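PDB 3JWH: Hen1, which probably transfers a methyl group from S-adenosylmethionine to the 2'-hydroxyl of the 3'-terminal nucleotide of RNA. Local coordinates for residues 124-134 with 174-184. Numbering follows the deposited sequence.
Sequences ERVLFEFAQPK and WANKITERFAY
Where Phe-128 meets Phe-182, their CA atoms 6.2 Å apart, helices 124-131 and 174-181 run broadly side by side, their directions 37° apart and their axes 11.3 Å from each other at closest, a spacing that takes large side chains between them. Phe-128 lies at the centre of the packing. With CG anti to its carbonyl carbon (chi1 -63°), its ring reaches toward the second helix; Ile-178 sets CG2 over the centre of one face in a CH-pi contact, while Leu-127 CD2 lies against the opposite face. The ring edge, led by CD1, points at the face of Tyr-184, an edge-to-face pair with planes at 74°. Phe-182 lies flat over the Phe-128 CB, its CG 3.4 Å from that carbon. Tyrosine suits the place of Tyr-184 because its hydroxyl reaches across to segment 124-134: OH donates to Pro-133 O at 2.5 Å, in the carbonyl plane on a lone pair. An alanine here is likely to leave Pro-133 O without this donor and the Phe-128 edge without its aromatic partner. Glu-124 serves the polar end, its long chain dividing the carboxylate between two donors. OE2 takes the indole N-H of Trp-174 (NE1 to OE2 2.7 Å) from above the carboxylate plane, and OE1 forms a salt bridge with Arg-181 NH2, nearly straight though modelled very short. One water joins Phe-128 O to Ala-183 N, bridging the two backbones. Both helices pack on one side of the Rossmann-like methyltransferase sheet, where Phe-207 of strand 202-209 also meets Phe-128 and Tyr-184. Aromatic and aliphatic side chains thus pack between the helices and against the sheet, while the buried carboxylate of Glu-124 probably has its charge balanced by Arg-181 and its orientation fixed by Trp-174.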
ATOM      1  N   GLU A 124      -3.477 -12.454  -1.086  1.00 18.40           N
ATOM      2  CA  GLU A 124      -3.191 -12.568   0.343  1.00 19.93           C
ATOM      3  C   GLU A 124      -2.024 -13.502   0.618  1.00 20.25           C
ATOM      4  O   GLU A 124      -1.177 -13.197   1.446  1.00 17.55           O
ATOM      5  CB  GLU A 124      -4.427 -13.051   1.117  1.00 19.42           C
ATOM      6  CG  GLU A 124      -5.494 -11.978   1.340  1.00 26.38           C
ATOM      7  CD  GLU A 124      -6.839 -12.557   1.778  1.00 29.66           C
ATOM      8  OE1 GLU A 124      -6.889 -13.763   2.114  1.00 31.59           O
ATOM      9  OE2 GLU A 124      -7.840 -11.807   1.793  1.00 27.79           O
ATOM     10  N   ARG A 125      -1.986 -14.645  -0.065  1.00 23.88           N
ATOM     11  CA  ARG A 125      -0.893 -15.592   0.116  1.00 25.79           C
ATOM     12  C   ARG A 125       0.383 -15.014  -0.455  1.00 23.92           C
ATOM     13  O   ARG A 125       1.421 -15.022   0.198  1.00 26.33           O
ATOM     14  CB  ARG A 125      -1.207 -16.928  -0.554  1.00 29.34           C
ATOM     15  CG  ARG A 125      -2.158 -17.795   0.258  1.00 35.47           C
ATOM     16  CD  ARG A 125      -2.255 -19.178  -0.343  1.00 39.83           C
ATOM     17  NE  ARG A 125      -2.782 -19.118  -1.702  1.00 43.64           N
ATOM     18  CZ  ARG A 125      -4.046 -18.836  -1.997  1.00 45.04           C
ATOM     19  NH1 ARG A 125      -4.920 -18.595  -1.024  1.00 47.45           N
ATOM     20  NH2 ARG A 125      -4.436 -18.791  -3.266  1.00 46.19           N
ATOM     21  N   VAL A 126       0.304 -14.504  -1.675  1.00 21.03           N
ATOM     22  CA  VAL A 126       1.462 -13.902  -2.302  1.00 19.76           C
ATOM     23  C   VAL A 126       2.104 -12.887  -1.353  1.00 22.53           C
ATOM     24  O   VAL A 126       3.322 -12.860  -1.174  1.00 22.11           O
ATOM     25  CB  VAL A 126       1.066 -13.173  -3.595  1.00 22.14           C
ATOM     26  CG1 VAL A 126       2.273 -12.446  -4.180  1.00 21.44           C
ATOM     27  CG2 VAL A 126       0.497 -14.167  -4.590  1.00 21.19           C
ATOM     28  N   LEU A 127       1.268 -12.067  -0.727  1.00 21.36           N
ATOM     29  CA  LEU A 127       1.745 -11.028   0.168  1.00 19.33           C
ATOM     30  C   LEU A 127       2.118 -11.445   1.599  1.00 19.54           C
ATOM     31  O   LEU A 127       3.219 -11.149   2.076  1.00 17.91           O
ATOM     32  CB  LEU A 127       0.701  -9.900   0.214  1.00 20.00           C
ATOM     33  CG  LEU A 127       0.841  -8.795   1.263  1.00 21.04           C
ATOM     34  CD1 LEU A 127       2.068  -7.936   0.992  1.00 20.52           C
ATOM     35  CD2 LEU A 127      -0.418  -7.942   1.220  1.00 22.75           C
ATOM     36  N   PHE A 128       1.215 -12.128   2.288  1.00 17.59           N
ATOM     37  CA  PHE A 128       1.481 -12.507   3.670  1.00 18.66           C
ATOM     38  C   PHE A 128       2.170 -13.845   3.904  1.00 18.67           C
ATOM     39  O   PHE A 128       2.529 -14.160   5.031  1.00 16.61           O
ATOM     40  CB  PHE A 128       0.175 -12.445   4.466  1.00 18.41           C
ATOM     41  CG  PHE A 128      -0.418 -11.061   4.551  1.00 18.06           C
ATOM     42  CD1 PHE A 128       0.195 -10.072   5.325  1.00 16.87           C
ATOM     43  CD2 PHE A 128      -1.587 -10.746   3.864  1.00 14.70           C
ATOM     44  CE1 PHE A 128      -0.353  -8.793   5.412  1.00 18.34           C
ATOM     45  CE2 PHE A 128      -2.139  -9.472   3.944  1.00 17.92           C
ATOM     46  CZ  PHE A 128      -1.522  -8.493   4.719  1.00 15.70           C
ATOM     47  N   GLU A 129       2.376 -14.618   2.840  1.00 21.90           N
ATOM     48  CA  GLU A 129       3.006 -15.935   2.950  1.00 25.62           C
ATOM     49  C   GLU A 129       4.280 -15.987   2.114  1.00 26.34           C
ATOM     50  O   GLU A 129       5.373 -16.219   2.643  1.00 26.72           O
ATOM     51  CB  GLU A 129       2.012 -17.007   2.485  1.00 29.76           C
ATOM     52  CG  GLU A 129       2.347 -18.446   2.847  1.00 36.08           C
ATOM     53  CD  GLU A 129       1.244 -19.404   2.410  1.00 40.57           C
ATOM     54  OE1 GLU A 129       0.170 -19.405   3.048  1.00 42.73           O
ATOM     55  OE2 GLU A 129       1.438 -20.137   1.413  1.00 43.71           O
ATOM     56  N   PHE A 130       4.138 -15.744   0.812  1.00 25.87           N
ATOM     57  CA  PHE A 130       5.267 -15.752  -0.105  1.00 23.96           C
ATOM     58  C   PHE A 130       6.301 -14.650   0.198  1.00 25.47           C
ATOM     59  O   PHE A 130       7.408 -14.939   0.660  1.00 26.81           O
ATOM     60  CB  PHE A 130       4.755 -15.616  -1.545  1.00 23.21           C
ATOM     61  CG  PHE A 130       5.823 -15.771  -2.584  1.00 27.22           C
ATOM     62  CD1 PHE A 130       6.467 -16.998  -2.759  1.00 30.38           C
ATOM     63  CD2 PHE A 130       6.205 -14.696  -3.376  1.00 26.58           C
ATOM     64  CE1 PHE A 130       7.479 -17.152  -3.710  1.00 30.15           C
ATOM     65  CE2 PHE A 130       7.217 -14.836  -4.331  1.00 31.94           C
ATOM     66  CZ  PHE A 130       7.856 -16.072  -4.497  1.00 31.63           C
ATOM     67  N   ALA A 131       5.956 -13.388  -0.074  1.00 23.74           N
ATOM     68  CA  ALA A 131       6.888 -12.287   0.177  1.00 21.76           C
ATOM     69  C   ALA A 131       7.184 -12.188   1.670  1.00 21.45           C
ATOM     70  O   ALA A 131       8.335 -12.192   2.099  1.00 21.51           O
ATOM     71  CB  ALA A 131       6.299 -10.974  -0.336  1.00 22.00           C
ATOM     72  N   GLN A 132       6.114 -12.121   2.453  1.00 21.52           N
ATOM     73  CA  GLN A 132       6.191 -12.036   3.895  1.00 17.79           C
ATOM     74  C   GLN A 132       7.118 -10.942   4.407  1.00 15.49           C
ATOM     75  O   GLN A 132       8.022 -11.209   5.182  1.00 15.03           O
ATOM     76  CB  GLN A 132       6.612 -13.390   4.473  1.00 21.68           C
ATOM     77  CG  GLN A 132       6.171 -13.634   5.904  1.00 24.32           C
ATOM     78  CD  GLN A 132       6.263 -15.105   6.306  1.00 25.60           C
ATOM     79  OE1 GLN A 132       6.029 -15.998   5.495  1.00 27.83           O
ATOM     80  NE2 GLN A 132       6.572 -15.355   7.561  1.00 24.06           N
ATOM     81  N   PRO A 133       6.908  -9.681   3.978  1.00 12.87           N
ATOM     82  CA  PRO A 133       7.796  -8.643   4.490  1.00 13.42           C
ATOM     83  C   PRO A 133       7.517  -8.362   5.983  1.00 14.02           C
ATOM     84  O   PRO A 133       6.501  -8.787   6.523  1.00 12.63           O
ATOM     85  CB  PRO A 133       7.492  -7.433   3.582  1.00 13.39           C
ATOM     86  CG  PRO A 133       6.071  -7.657   3.170  1.00 14.84           C
ATOM     87  CD  PRO A 133       5.961  -9.153   2.975  1.00 10.37           C
ATOM     88  N   LYS A 134       8.437  -7.679   6.643  1.00 15.72           N
ATOM     89  CA  LYS A 134       8.256  -7.348   8.050  1.00 18.29           C
ATOM     90  C   LYS A 134       7.032  -6.440   8.240  1.00 17.17           C
ATOM     91  O   LYS A 134       6.248  -6.627   9.171  1.00 16.36           O
ATOM     92  CB  LYS A 134       9.495  -6.635   8.585  1.00 19.20           C
ATOM     93  CG  LYS A 134       9.464  -6.408  10.094  1.00 24.57           C
ATOM     94  CD  LYS A 134      10.734  -5.734  10.603  1.00 26.80           C
ATOM     95  CE  LYS A 134      10.771  -5.729  12.129  1.00 31.11           C
ATOM     96  NZ  LYS A 134      12.078  -5.223  12.661  1.00 34.50           N
ATOM     97  N   TRP A 174     -11.517  -8.445   7.810  1.00 27.39           N
ATOM     98  CA  TRP A 174     -10.605  -8.931   6.788  1.00 24.90           C
ATOM     99  C   TRP A 174      -9.197  -8.961   7.360  1.00 24.81           C
ATOM    100  O   TRP A 174      -8.498  -9.968   7.240  1.00 25.77           O
ATOM    101  CB  TRP A 174     -10.618  -8.017   5.560  1.00 23.60           C
ATOM    102  CG  TRP A 174      -9.527  -8.357   4.576  1.00 23.05           C
ATOM    103  CD1 TRP A 174      -9.499  -9.429   3.717  1.00 20.80           C
ATOM    104  CD2 TRP A 174      -8.263  -7.696   4.431  1.00 21.03           C
ATOM    105  NE1 TRP A 174      -8.293  -9.479   3.061  1.00 21.99           N
ATOM    106  CE2 TRP A 174      -7.512  -8.430   3.480  1.00 20.78           C
ATOM    107  CE3 TRP A 174      -7.689  -6.560   5.014  1.00 20.25           C
ATOM    108  CZ2 TRP A 174      -6.211  -8.063   3.103  1.00 21.32           C
ATOM    109  CZ3 TRP A 174      -6.392  -6.191   4.634  1.00 19.58           C
ATOM    110  CH2 TRP A 174      -5.669  -6.943   3.692  1.00 18.56           C
ATOM    111  N   ALA A 175      -8.798  -7.856   7.993  1.00 23.64           N
ATOM    112  CA  ALA A 175      -7.465  -7.724   8.564  1.00 21.19           C
ATOM    113  C   ALA A 175      -7.225  -8.625   9.759  1.00 22.26           C
ATOM    114  O   ALA A 175      -6.128  -9.149   9.938  1.00 18.77           O
ATOM    115  CB  ALA A 175      -7.197  -6.274   8.941  1.00 22.26           C
ATOM    116  N   ASN A 176      -8.245  -8.793  10.590  1.00 25.30           N
ATOM    117  CA  ASN A 176      -8.105  -9.652  11.749  1.00 26.47           C
ATOM    118  C   ASN A 176      -8.007 -11.089  11.240  1.00 26.93           C
ATOM    119  O   ASN A 176      -7.243 -11.886  11.780  1.00 29.94           O
ATOM    120  CB  ASN A 176      -9.298  -9.492  12.703  1.00 27.19           C
ATOM    121  CG  ASN A 176      -9.240  -8.192  13.495  1.00 29.58           C
ATOM    122  OD1 ASN A 176      -8.177  -7.778  13.956  1.00 28.71           O
ATOM    123  ND2 ASN A 176     -10.396  -7.553  13.675  1.00 29.94           N
ATOM    124  N   LYS A 177      -8.767 -11.417  10.205  1.00 26.66           N
ATOM    125  CA  LYS A 177      -8.704 -12.762   9.638  1.00 30.16           C
ATOM    126  C   LYS A 177      -7.289 -12.980   9.113  1.00 29.24           C
ATOM    127  O   LYS A 177      -6.816 -14.107   9.083  1.00 31.11           O
ATOM    128  CB  LYS A 177      -9.702 -12.946   8.487  1.00 31.30           C
ATOM    129  CG  LYS A 177     -11.115 -13.346   8.895  1.00 35.86           C
ATOM    130  CD  LYS A 177     -11.213 -14.820   9.233  1.00 40.80           C
ATOM    131  CE  LYS A 177     -12.629 -15.192   9.651  1.00 43.83           C
ATOM    132  NZ  LYS A 177     -12.808 -16.653   9.943  1.00 43.86           N
ATOM    133  N   ILE A 178      -6.611 -11.908   8.699  1.00 26.98           N
ATOM    134  CA  ILE A 178      -5.252 -12.057   8.194  1.00 26.31           C
ATOM    135  C   ILE A 178      -4.306 -12.460   9.322  1.00 26.50           C
ATOM    136  O   ILE A 178      -3.464 -13.340   9.152  1.00 22.86           O
ATOM    137  CB  ILE A 178      -4.720 -10.751   7.538  1.00 25.21           C
ATOM    138  CG1 ILE A 178      -5.432 -10.492   6.198  1.00 23.79           C
ATOM    139  CG2 ILE A 178      -3.225 -10.851   7.318  1.00 24.77           C
ATOM    140  CD1 ILE A 178      -5.181 -11.560   5.134  1.00 18.97           C
ATOM    141  N   THR A 179      -4.455 -11.836  10.486  1.00 25.12           N
ATOM    142  CA  THR A 179      -3.569 -12.155  11.602  1.00 25.01           C
ATOM    143  C   THR A 179      -3.839 -13.534  12.195  1.00 24.39           C
ATOM    144  O   THR A 179      -3.089 -14.002  13.048  1.00 21.00           O
ATOM    145  CB  THR A 179      -3.702 -11.131  12.737  1.00 24.45           C
ATOM    146  OG1 THR A 179      -4.934 -11.368  13.418  1.00 24.05           O
ATOM    147  CG2 THR A 179      -3.677  -9.696  12.188  1.00 19.29           C
ATOM    148  N   GLU A 180      -4.922 -14.165  11.756  1.00 26.72           N
ATOM    149  CA  GLU A 180      -5.302 -15.491  12.235  1.00 28.20           C
ATOM    150  C   GLU A 180      -4.697 -16.570  11.343  1.00 28.94           C
ATOM    151  O   GLU A 180      -4.397 -17.668  11.804  1.00 29.50           O
ATOM    152  CB  GLU A 180      -6.827 -15.627  12.252  1.00 29.33           C
ATOM    153  CG  GLU A 180      -7.508 -15.002  13.461  1.00 32.85           C
ATOM    154  CD  GLU A 180      -8.989 -14.694  13.225  1.00 37.87           C
ATOM    155  OE1 GLU A 180      -9.644 -15.407  12.427  1.00 35.60           O
ATOM    156  OE2 GLU A 180      -9.506 -13.736  13.854  1.00 40.38           O
ATOM    157  N   ARG A 181      -4.515 -16.243  10.068  1.00 29.31           N
ATOM    158  CA  ARG A 181      -3.956 -17.172   9.095  1.00 29.50           C
ATOM    159  C   ARG A 181      -2.473 -16.981   8.874  1.00 29.02           C
ATOM    160  O   ARG A 181      -1.753 -17.945   8.599  1.00 29.90           O
ATOM    161  CB  ARG A 181      -4.676 -17.033   7.746  1.00 30.83           C
ATOM    162  CG  ARG A 181      -6.041 -17.711   7.701  1.00 36.31           C
ATOM    163  CD  ARG A 181      -6.615 -17.703   6.293  1.00 39.34           C
ATOM    164  NE  ARG A 181      -7.022 -16.367   5.876  1.00 41.68           N
ATOM    165  CZ  ARG A 181      -6.832 -15.868   4.657  1.00 43.53           C
ATOM    166  NH1 ARG A 181      -6.230 -16.589   3.718  1.00 42.78           N
ATOM    167  NH2 ARG A 181      -7.258 -14.646   4.373  1.00 42.97           N
ATOM    168  N   PHE A 182      -2.021 -15.738   9.002  1.00 25.34           N
ATOM    169  CA  PHE A 182      -0.627 -15.402   8.786  1.00 22.18           C
ATOM    170  C   PHE A 182       0.093 -14.885  10.033  1.00 22.69           C
ATOM    171  O   PHE A 182      -0.537 -14.417  10.973  1.00 24.07           O
ATOM    172  CB  PHE A 182      -0.569 -14.398   7.643  1.00 21.62           C
ATOM    173  CG  PHE A 182      -1.260 -14.886   6.403  1.00 24.08           C
ATOM    174  CD1 PHE A 182      -0.655 -15.834   5.581  1.00 22.67           C
ATOM    175  CD2 PHE A 182      -2.545 -14.439   6.083  1.00 21.57           C
ATOM    176  CE1 PHE A 182      -1.314 -16.328   4.465  1.00 24.22           C
ATOM    177  CE2 PHE A 182      -3.209 -14.928   4.971  1.00 22.76           C
ATOM    178  CZ  PHE A 182      -2.598 -15.873   4.156  1.00 23.92           C
ATOM    179  N   ALA A 183       1.421 -14.976  10.034  1.00 19.94           N
ATOM    180  CA  ALA A 183       2.221 -14.548  11.188  1.00 19.63           C
ATOM    181  C   ALA A 183       2.328 -13.028  11.347  1.00 19.06           C
ATOM    182  O   ALA A 183       3.423 -12.465  11.360  1.00 18.35           O
ATOM    183  CB  ALA A 183       3.635 -15.179  11.112  1.00 15.06           C
ATOM    184  N   TYR A 184       1.186 -12.364  11.471  1.00 21.08           N
ATOM    185  CA  TYR A 184       1.172 -10.913  11.625  1.00 21.98           C
ATOM    186  C   TYR A 184       0.202 -10.456  12.697  1.00 22.89           C
ATOM    187  O   TYR A 184      -0.722 -11.171  13.064  1.00 23.45           O
ATOM    188  CB  TYR A 184       0.751 -10.214  10.321  1.00 20.37           C
ATOM    189  CG  TYR A 184       1.758 -10.271   9.216  1.00 20.50           C
ATOM    190  CD1 TYR A 184       1.899 -11.418   8.432  1.00 20.23           C
ATOM    191  CD2 TYR A 184       2.611  -9.193   8.976  1.00 18.06           C
ATOM    192  CE1 TYR A 184       2.868 -11.488   7.440  1.00 18.81           C
ATOM    193  CE2 TYR A 184       3.579  -9.262   7.988  1.00 20.80           C
ATOM    194  CZ  TYR A 184       3.705 -10.410   7.222  1.00 21.16           C
ATOM    195  OH  TYR A 184       4.675 -10.474   6.233  1.00 23.63           O
TER
HETATM  196  O   HOH W   1       2.579 -15.303   7.347  1.00 34.92           O